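Local coordinates for Nrps/pks (PDB 4OPE), which probably catalyses the decarboxylative condensation that lengthens the polyketide chain, as a ketosynthase domain of the "AT-less" synthase for oxazolomycin, at residues D23-R35 with T362-P375. Numbering follows the deposited sequence.
Sequences DLAQFWRNLREGR and TKVLLQFRHQELVP
Trp28 lies against His370 in an offset stack: the five-membered ring of Trp28 and the His370 imidazole have centroids 3.7 Å apart and planes only 17° from parallel. With CG anti to the backbone N, the indole leaves helix 24-33 and slides past the His370 side chain in the opposite direction, while Arg32 CG lies over the rim of its other face. A broad, flat ring suits this place because the CE3, CZ3 and CH2 side of its six-membered half meets apolar groups: CE3 touches Leu366 CB at 3.4 Å, and CH2 reaches Val374 CG1 at 3.5 Å. The CZ2 edge faces Glu372 OE1. With an alanine here, Leu366 and Val374 would probably lose the ring that fills the space between them, and His370 its stacking partner.

The apolar packing continues toward the start of helix 24-33. Leu366 is a knob in a hole formed by Leu24, Phe27, Trp28 and Leu31, its CD1 lying 3.8 Å from Phe27 CD2. The smaller Thr362 fits one turn earlier, pointing its methyl CG2 at Leu24 and the edge of the Phe27 ring, while its hydroxyl bonds to Met358 O. The short axes of helix 24-33 and helix 362-370 cross at -82°, nearly perpendicular, within the thiolase-type fold of the ketosynthase, where Leu24 and Thr362 also touch Val14 on strand 9-17 of the large sheet.

Charge and polar bonds hold the other end. Arg32 bends at chi3 to form a salt bridge with Glu372, NH2 to OE2 at 2.7 Å. The same NH2 makes a nearly straight bond (170°) to OE1 through its syn lone pair. Gln367 OE1 accepts from Val374 N, securing the chain beyond the helix. Gly34 suits the positive phi of a Schellman motif, Pro375 CG packs against its CA, and a water bridges Leu31 O and Pro375 O.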
ATOM      1  N   ASP A  23     -16.703 -17.320  11.411  1.00 43.88           N
ATOM      2  CA  ASP A  23     -16.875 -17.506   9.993  1.00 40.54           C
ATOM      3  C   ASP A  23     -18.123 -16.750   9.577  1.00 36.94           C
ATOM      4  O   ASP A  23     -18.908 -16.308  10.407  1.00 37.37           O
ATOM      5  CB  ASP A  23     -17.009 -19.006   9.687  1.00 43.28           C
ATOM      6  CG  ASP A  23     -18.079 -19.705  10.559  1.00 45.99           C
ATOM      7  OD1 ASP A  23     -19.220 -19.242  10.720  1.00 42.54           O
ATOM      8  OD2 ASP A  23     -17.770 -20.767  11.086  1.00 61.58           O
ATOM      9  N   LEU A  24     -18.319 -16.672   8.283  1.00 35.01           N
ATOM     10  CA  LEU A  24     -19.361 -15.898   7.692  1.00 36.32           C
ATOM     11  C   LEU A  24     -20.764 -16.404   7.928  1.00 36.93           C
ATOM     12  O   LEU A  24     -21.719 -15.619   7.813  1.00 36.71           O
ATOM     13  CB  LEU A  24     -19.139 -15.771   6.198  1.00 36.75           C
ATOM     14  CG  LEU A  24     -17.886 -14.996   5.774  1.00 38.26           C
ATOM     15  CD1 LEU A  24     -18.171 -14.270   4.445  1.00 39.88           C
ATOM     16  CD2 LEU A  24     -17.388 -14.018   6.813  1.00 37.42           C
ATOM     17  N   ALA A  25     -20.917 -17.676   8.254  1.00 35.79           N
ATOM     18  CA  ALA A  25     -22.254 -18.160   8.612  1.00 36.25           C
ATOM     19  C   ALA A  25     -22.680 -17.532   9.917  1.00 35.34           C
ATOM     20  O   ALA A  25     -23.822 -17.123  10.084  1.00 36.08           O
ATOM     21  CB  ALA A  25     -22.278 -19.667   8.729  1.00 36.33           C
ATOM     22  N   GLN A  26     -21.740 -17.448  10.840  1.00 36.16           N
ATOM     23  CA  GLN A  26     -21.990 -16.837  12.126  1.00 38.08           C
ATOM     24  C   GLN A  26     -22.127 -15.321  11.922  1.00 36.62           C
ATOM     25  O   GLN A  26     -22.987 -14.698  12.500  1.00 37.48           O
ATOM     26  CB  GLN A  26     -20.881 -17.249  13.102  1.00 41.46           C
ATOM     27  CG  GLN A  26     -21.129 -16.869  14.549  1.00 47.54           C
ATOM     28  CD  GLN A  26     -22.483 -17.335  15.054  1.00 52.74           C
ATOM     29  OE1 GLN A  26     -22.820 -18.514  14.922  1.00 64.03           O
ATOM     30  NE2 GLN A  26     -23.272 -16.420  15.618  1.00 50.60           N
ATOM     31  N   PHE A  27     -21.358 -14.738  11.018  1.00 34.36           N
ATOM     32  CA  PHE A  27     -21.504 -13.336  10.732  1.00 34.57           C
ATOM     33  C   PHE A  27     -22.900 -13.036  10.271  1.00 35.64           C
ATOM     34  O   PHE A  27     -23.523 -12.053  10.702  1.00 37.08           O
ATOM     35  CB  PHE A  27     -20.499 -12.954   9.639  1.00 35.87           C
ATOM     36  CG  PHE A  27     -20.323 -11.458   9.395  1.00 33.19           C
ATOM     37  CD1 PHE A  27     -20.278 -10.562  10.434  1.00 33.27           C
ATOM     38  CD2 PHE A  27     -20.144 -10.979   8.102  1.00 32.07           C
ATOM     39  CE1 PHE A  27     -20.066  -9.203  10.186  1.00 32.95           C
ATOM     40  CE2 PHE A  27     -19.925  -9.631   7.853  1.00 31.90           C
ATOM     41  CZ  PHE A  27     -19.893  -8.745   8.888  1.00 31.58           C
ATOM     42  N   TRP A  28     -23.410 -13.898   9.402  1.00 37.41           N
ATOM     43  CA  TRP A  28     -24.724 -13.678   8.802  1.00 36.73           C
ATOM     44  C   TRP A  28     -25.817 -13.752   9.840  1.00 36.90           C
ATOM     45  O   TRP A  28     -26.636 -12.881   9.884  1.00 35.46           O
ATOM     46  CB  TRP A  28     -25.018 -14.628   7.658  1.00 34.60           C
ATOM     47  CG  TRP A  28     -26.414 -14.412   7.144  1.00 35.76           C
ATOM     48  CD1 TRP A  28     -27.459 -15.290   7.207  1.00 34.95           C
ATOM     49  CD2 TRP A  28     -26.943 -13.214   6.544  1.00 36.09           C
ATOM     50  NE1 TRP A  28     -28.584 -14.733   6.669  1.00 36.57           N
ATOM     51  CE2 TRP A  28     -28.303 -13.463   6.247  1.00 36.43           C
ATOM     52  CE3 TRP A  28     -26.405 -11.967   6.227  1.00 34.92           C
ATOM     53  CZ2 TRP A  28     -29.122 -12.522   5.636  1.00 36.64           C
ATOM     54  CZ3 TRP A  28     -27.237 -11.011   5.585  1.00 35.55           C
ATOM     55  CH2 TRP A  28     -28.572 -11.299   5.314  1.00 36.72           C
ATOM     56  N   ARG A  29     -25.805 -14.789  10.656  1.00 40.02           N
ATOM     57  CA  ARG A  29     -26.678 -14.928  11.817  1.00 44.19           C
ATOM     58  C   ARG A  29     -26.739 -13.620  12.626  1.00 45.04           C
ATOM     59  O   ARG A  29     -27.852 -13.095  12.946  1.00 43.04           O
ATOM     60  CB  ARG A  29     -26.104 -16.004  12.735  1.00 51.85           C
ATOM     61  CG  ARG A  29     -27.009 -17.161  13.125  1.00 60.10           C
ATOM     62  CD  ARG A  29     -26.562 -18.503  12.526  1.00 64.03           C
ATOM     63  NE  ARG A  29     -25.172 -18.858  12.845  1.00 65.79           N
ATOM     64  CZ  ARG A  29     -24.453 -19.781  12.196  1.00 66.43           C
ATOM     65  NH1 ARG A  29     -24.982 -20.486  11.188  1.00 67.48           N
ATOM     66  NH2 ARG A  29     -23.190 -19.997  12.549  1.00 62.66           N
ATOM     67  N   ASN A  30     -25.541 -13.092  12.942  1.00 41.14           N
ATOM     68  CA  ASN A  30     -25.422 -11.893  13.770  1.00 38.03           C
ATOM     69  C   ASN A  30     -26.001 -10.668  13.112  1.00 38.59           C
ATOM     70  O   ASN A  30     -26.686  -9.896  13.751  1.00 40.69           O
ATOM     71  CB  ASN A  30     -23.980 -11.615  14.101  1.00 36.52           C
ATOM     72  CG  ASN A  30     -23.375 -12.659  15.002  1.00 34.96           C
ATOM     73  OD1 ASN A  30     -24.063 -13.594  15.454  1.00 33.31           O
ATOM     74  ND2 ASN A  30     -22.062 -12.517  15.268  1.00 33.33           N
ATOM     75  N   LEU A  31     -25.697 -10.458  11.837  1.00 39.64           N
ATOM     76  CA  LEU A  31     -26.316  -9.355  11.083  1.00 39.30           C
ATOM     77  C   LEU A  31     -27.800  -9.542  11.055  1.00 39.33           C
ATOM     78  O   LEU A  31     -28.528  -8.602  11.222  1.00 41.69           O
ATOM     79  CB  LEU A  31     -25.850  -9.342   9.625  1.00 38.45           C
ATOM     80  CG  LEU A  31     -24.371  -9.030   9.433  1.00 38.83           C
ATOM     81  CD1 LEU A  31     -23.864  -9.535   8.091  1.00 38.43           C
ATOM     82  CD2 LEU A  31     -24.112  -7.543   9.565  1.00 38.80           C
ATOM     83  N   ARG A  32     -28.249 -10.753  10.797  1.00 41.44           N
ATOM     84  CA  ARG A  32     -29.684 -11.019  10.606  1.00 46.68           C
ATOM     85  C   ARG A  32     -30.472 -10.715  11.876  1.00 43.97           C
ATOM     86  O   ARG A  32     -31.504 -10.133  11.804  1.00 42.03           O
ATOM     87  CB  ARG A  32     -29.947 -12.488  10.181  1.00 52.68           C
ATOM     88  CG  ARG A  32     -30.961 -12.603   9.040  1.00 57.82           C
ATOM     89  CD  ARG A  32     -31.333 -14.025   8.664  1.00 55.83           C
ATOM     90  NE  ARG A  32     -32.424 -14.507   9.496  1.00 56.30           N
ATOM     91  CZ  ARG A  32     -33.719 -14.539   9.166  1.00 56.38           C
ATOM     92  NH1 ARG A  32     -34.585 -14.994  10.055  1.00 58.20           N
ATOM     93  NH2 ARG A  32     -34.169 -14.131   7.980  1.00 55.40           N
ATOM     94  N   GLU A  33     -29.942 -11.088  13.027  1.00 46.85           N
ATOM     95  CA  GLU A  33     -30.602 -10.884  14.311  1.00 48.92           C
ATOM     96  C   GLU A  33     -30.405  -9.478  14.901  1.00 48.74           C
ATOM     97  O   GLU A  33     -30.975  -9.158  15.959  1.00 48.79           O
ATOM     98  CB  GLU A  33     -30.076 -11.904  15.311  1.00 55.53           C
ATOM     99  CG  GLU A  33     -30.456 -13.355  14.990  1.00 63.54           C
ATOM    100  CD  GLU A  33     -29.559 -14.402  15.674  1.00 71.87           C
ATOM    101  OE1 GLU A  33     -29.005 -14.118  16.787  1.00 71.03           O
ATOM    102  OE2 GLU A  33     -29.411 -15.511  15.068  1.00 74.49           O
ATOM    103  N   GLY A  34     -29.608  -8.641  14.238  1.00 43.45           N
ATOM    104  CA  GLY A  34     -29.310  -7.323  14.755  1.00 41.03           C
ATOM    105  C   GLY A  34     -28.492  -7.421  16.030  1.00 41.26           C
ATOM    106  O   GLY A  34     -28.766  -6.715  16.998  1.00 44.09           O
ATOM    107  N   ARG A  35     -27.475  -8.272  16.038  1.00 39.56           N
ATOM    108  CA  ARG A  35     -26.712  -8.498  17.237  1.00 39.64           C
ATOM    109  C   ARG A  35     -25.670  -7.446  17.489  1.00 41.68           C
ATOM    110  O   ARG A  35     -24.928  -7.052  16.611  1.00 38.85           O
ATOM    111  CB  ARG A  35     -26.032  -9.840  17.170  1.00 39.67           C
ATOM    112  CG  ARG A  35     -25.167 -10.181  18.375  1.00 38.39           C
ATOM    113  CD  ARG A  35     -24.650 -11.598  18.168  1.00 38.46           C
ATOM    114  NE  ARG A  35     -24.059 -12.153  19.364  1.00 40.74           N
ATOM    115  CZ  ARG A  35     -23.383 -13.293  19.430  1.00 40.53           C
ATOM    116  NH1 ARG A  35     -23.197 -14.023  18.338  1.00 40.96           N
ATOM    117  NH2 ARG A  35     -22.873 -13.698  20.595  1.00 39.72           N
ATOM    118  N   THR A 362     -18.592  -7.583   2.755  1.00 30.45           N
ATOM    119  CA  THR A 362     -19.058  -8.907   3.064  1.00 30.21           C
ATOM    120  C   THR A 362     -20.518  -8.842   3.443  1.00 32.81           C
ATOM    121  O   THR A 362     -21.343  -9.658   3.006  1.00 33.89           O
ATOM    122  CB  THR A 362     -18.232  -9.521   4.193  1.00 29.99           C
ATOM    123  OG1 THR A 362     -16.872  -9.626   3.778  1.00 29.52           O
ATOM    124  CG2 THR A 362     -18.703 -10.909   4.547  1.00 30.44           C
ATOM    125  N   LYS A 363     -20.877  -7.840   4.222  1.00 35.34           N
ATOM    126  CA  LYS A 363     -22.281  -7.672   4.576  1.00 36.60           C
ATOM    127  C   LYS A 363     -23.150  -7.545   3.352  1.00 34.91           C
ATOM    128  O   LYS A 363     -24.197  -8.098   3.309  1.00 38.16           O
ATOM    129  CB  LYS A 363     -22.454  -6.455   5.432  1.00 39.06           C
ATOM    130  CG  LYS A 363     -23.866  -6.265   5.908  1.00 41.88           C
ATOM    131  CD  LYS A 363     -24.135  -4.776   5.944  1.00 43.50           C
ATOM    132  CE  LYS A 363     -25.198  -4.436   6.950  1.00 45.95           C
ATOM    133  NZ  LYS A 363     -25.560  -2.992   6.814  1.00 49.32           N
ATOM    134  N   VAL A 364     -22.723  -6.817   2.346  1.00 34.27           N
ATOM    135  CA  VAL A 364     -23.515  -6.698   1.125  1.00 33.99           C
ATOM    136  C   VAL A 364     -23.606  -8.032   0.351  1.00 35.76           C
ATOM    137  O   VAL A 364     -24.684  -8.452  -0.102  1.00 36.36           O
ATOM    138  CB  VAL A 364     -22.912  -5.626   0.230  1.00 33.16           C
ATOM    139  CG1 VAL A 364     -23.552  -5.630  -1.155  1.00 33.57           C
ATOM    140  CG2 VAL A 364     -23.099  -4.290   0.907  1.00 34.03           C
ATOM    141  N   LEU A 365     -22.469  -8.700   0.190  1.00 33.89           N
ATOM    142  CA  LEU A 365     -22.499  -9.976  -0.488  1.00 32.79           C
ATOM    143  C   LEU A 365     -23.499 -10.913   0.157  1.00 32.23           C
ATOM    144  O   LEU A 365     -24.204 -11.603  -0.528  1.00 34.68           O
ATOM    145  CB  LEU A 365     -21.112 -10.614  -0.500  1.00 30.82           C
ATOM    146  CG  LEU A 365     -20.072  -9.785  -1.252  1.00 31.13           C
ATOM    147  CD1 LEU A 365     -18.700 -10.447  -1.227  1.00 30.63           C
ATOM    148  CD2 LEU A 365     -20.503  -9.497  -2.683  1.00 31.14           C
ATOM    149  N   LEU A 366     -23.542 -10.964   1.471  1.00 32.84           N
ATOM    150  CA  LEU A 366     -24.491 -11.826   2.162  1.00 34.75           C
ATOM    151  C   LEU A 366     -25.890 -11.345   1.918  1.00 33.22           C
ATOM    152  O   LEU A 366     -26.789 -12.132   1.765  1.00 32.16           O
ATOM    153  CB  LEU A 366     -24.218 -11.876   3.675  1.00 37.22           C
ATOM    154  CG  LEU A 366     -22.897 -12.586   3.953  1.00 39.58           C
ATOM    155  CD1 LEU A 366     -22.301 -12.331   5.338  1.00 39.24           C
ATOM    156  CD2 LEU A 366     -23.098 -14.079   3.661  1.00 41.02           C
ATOM    157  N   GLN A 367     -26.081 -10.047   1.871  1.00 34.14           N
ATOM    158  CA  GLN A 367     -27.416  -9.543   1.563  1.00 35.76           C
ATOM    159  C   GLN A 367     -27.857 -10.062   0.165  1.00 35.90           C
ATOM    160  O   GLN A 367     -28.965 -10.597   0.018  1.00 35.86           O
ATOM    161  CB  GLN A 367     -27.486  -8.018   1.728  1.00 33.84           C
ATOM    162  CG  GLN A 367     -27.488  -7.628   3.192  1.00 34.34           C
ATOM    163  CD  GLN A 367     -27.768  -6.148   3.470  1.00 34.95           C
ATOM    164  OE1 GLN A 367     -28.187  -5.774   4.557  1.00 36.35           O
ATOM    165  NE2 GLN A 367     -27.546  -5.313   2.492  1.00 37.07           N
ATOM    166  N   PHE A 368     -26.983  -9.938  -0.832  1.00 35.12           N
ATOM    167  CA  PHE A 368     -27.288 -10.431  -2.153  1.00 35.86           C
ATOM    168  C   PHE A 368     -27.691 -11.894  -2.050  1.00 38.37           C
ATOM    169  O   PHE A 368     -28.763 -12.284  -2.561  1.00 41.42           O
ATOM    170  CB  PHE A 368     -26.105 -10.302  -3.091  1.00 34.59           C
ATOM    171  CG  PHE A 368     -25.857  -8.903  -3.623  1.00 35.37           C
ATOM    172  CD1 PHE A 368     -26.823  -7.921  -3.614  1.00 36.13           C
ATOM    173  CD2 PHE A 368     -24.626  -8.600  -4.195  1.00 35.93           C
ATOM    174  CE1 PHE A 368     -26.556  -6.660  -4.150  1.00 37.01           C
ATOM    175  CE2 PHE A 368     -24.355  -7.349  -4.739  1.00 37.60           C
ATOM    176  CZ  PHE A 368     -25.331  -6.372  -4.716  1.00 37.53           C
ATOM    177  N   ARG A 369     -26.889 -12.693  -1.353  1.00 38.07           N
ATOM    178  CA  ARG A 369     -27.120 -14.130  -1.337  1.00 40.77           C
ATOM    179  C   ARG A 369     -28.472 -14.500  -0.707  1.00 41.91           C
ATOM    180  O   ARG A 369     -29.194 -15.306  -1.251  1.00 38.70           O
ATOM    181  CB  ARG A 369     -26.011 -14.883  -0.615  1.00 43.50           C
ATOM    182  CG  ARG A 369     -26.436 -16.321  -0.334  1.00 49.10           C
ATOM    183  CD  ARG A 369     -25.335 -17.234   0.188  1.00 57.10           C
ATOM    184  NE  ARG A 369     -24.138 -17.218  -0.671  1.00 67.91           N
ATOM    185  CZ  ARG A 369     -22.915 -17.642  -0.314  1.00 75.05           C
ATOM    186  NH1 ARG A 369     -22.676 -18.144   0.906  1.00 76.43           N
ATOM    187  NH2 ARG A 369     -21.912 -17.554  -1.187  1.00 80.86           N
ATOM    188  N   HIS A 370     -28.779 -13.933   0.456  1.00 41.62           N
ATOM    189  CA  HIS A 370     -30.010 -14.228   1.143  1.00 41.73           C
ATOM    190  C   HIS A 370     -31.152 -13.270   0.796  1.00 40.85           C
ATOM    191  O   HIS A 370     -32.245 -13.445   1.260  1.00 39.71           O
ATOM    192  CB  HIS A 370     -29.777 -14.185   2.649  1.00 44.41           C
ATOM    193  CG  HIS A 370     -28.716 -15.113   3.117  1.00 44.27           C
ATOM    194  ND1 HIS A 370     -28.895 -16.475   3.161  1.00 46.41           N
ATOM    195  CD2 HIS A 370     -27.472 -14.882   3.584  1.00 46.44           C
ATOM    196  CE1 HIS A 370     -27.795 -17.050   3.616  1.00 47.02           C
ATOM    197  NE2 HIS A 370     -26.917 -16.103   3.888  1.00 47.07           N
ATOM    198  N   GLN A 371     -30.905 -12.260  -0.008  1.00 40.97           N
ATOM    199  CA  GLN A 371     -31.975 -11.382  -0.476  1.00 42.08           C
ATOM    200  C   GLN A 371     -32.758 -10.752   0.670  1.00 41.77           C
ATOM    201  O   GLN A 371     -33.989 -10.663   0.643  1.00 41.03           O
ATOM    202  CB  GLN A 371     -32.895 -12.130  -1.410  1.00 43.59           C
ATOM    203  CG  GLN A 371     -32.180 -12.663  -2.625  1.00 46.77           C
ATOM    204  CD  GLN A 371     -33.105 -13.406  -3.560  1.00 51.65           C
ATOM    205  OE1 GLN A 371     -34.068 -14.025  -3.140  1.00 56.06           O
ATOM    206  NE2 GLN A 371     -32.818 -13.343  -4.833  1.00 56.24           N
ATOM    207  N   GLU A 372     -32.011 -10.281   1.654  1.00 40.17           N
ATOM    208  CA  GLU A 372     -32.559  -9.660   2.824  1.00 42.62           C
ATOM    209  C   GLU A 372     -31.750  -8.444   3.135  1.00 39.83           C
ATOM    210  O   GLU A 372     -30.569  -8.404   2.863  1.00 36.94           O
ATOM    211  CB  GLU A 372     -32.523 -10.606   4.035  1.00 45.24           C
ATOM    212  CG  GLU A 372     -33.508 -11.735   3.939  1.00 46.15           C
ATOM    213  CD  GLU A 372     -33.576 -12.592   5.191  1.00 50.79           C
ATOM    214  OE1 GLU A 372     -32.542 -12.984   5.756  1.00 48.91           O
ATOM    215  OE2 GLU A 372     -34.705 -12.919   5.621  1.00 60.89           O
ATOM    216  N   LEU A 373     -32.415  -7.455   3.715  1.00 41.58           N
ATOM    217  CA  LEU A 373     -31.751  -6.295   4.293  1.00 40.99           C
ATOM    218  C   LEU A 373     -31.812  -6.408   5.781  1.00 40.35           C
ATOM    219  O   LEU A 373     -32.884  -6.557   6.344  1.00 40.27           O
ATOM    220  CB  LEU A 373     -32.412  -4.996   3.886  1.00 41.55           C
ATOM    221  CG  LEU A 373     -32.465  -4.826   2.385  1.00 43.29           C
ATOM    222  CD1 LEU A 373     -33.432  -3.709   2.071  1.00 45.27           C
ATOM    223  CD2 LEU A 373     -31.088  -4.570   1.813  1.00 43.78           C
ATOM    224  N   VAL A 374     -30.647  -6.302   6.415  1.00 40.32           N
ATOM    225  CA  VAL A 374     -30.537  -6.508   7.850  1.00 39.18           C
ATOM    226  C   VAL A 374     -30.585  -5.196   8.622  1.00 39.62           C
ATOM    227  O   VAL A 374     -30.308  -4.149   8.065  1.00 41.01           O
ATOM    228  CB  VAL A 374     -29.255  -7.237   8.167  1.00 38.88           C
ATOM    229  CG1 VAL A 374     -29.207  -8.541   7.385  1.00 38.16           C
ATOM    230  CG2 VAL A 374     -28.050  -6.356   7.843  1.00 40.76           C
ATOM    231  N   PRO A 375     -30.944  -5.259   9.914  1.00 39.26           N
ATOM    232  CA  PRO A 375     -30.953  -4.102  10.789  1.00 37.32           C
ATOM    233  C   PRO A 375     -29.600  -3.421  10.919  1.00 37.53           C
ATOM    234  O   PRO A 375     -28.572  -4.087  11.147  1.00 35.90           O
ATOM    235  CB  PRO A 375     -31.275  -4.682  12.167  1.00 37.75           C
ATOM    236  CG  PRO A 375     -31.679  -6.067  11.972  1.00 38.22           C
ATOM    237  CD  PRO A 375     -31.158  -6.516  10.650  1.00 38.24           C
TER
HETATM  238  O   HOH W   1     -27.279  -6.167  12.293  1.00 33.93           O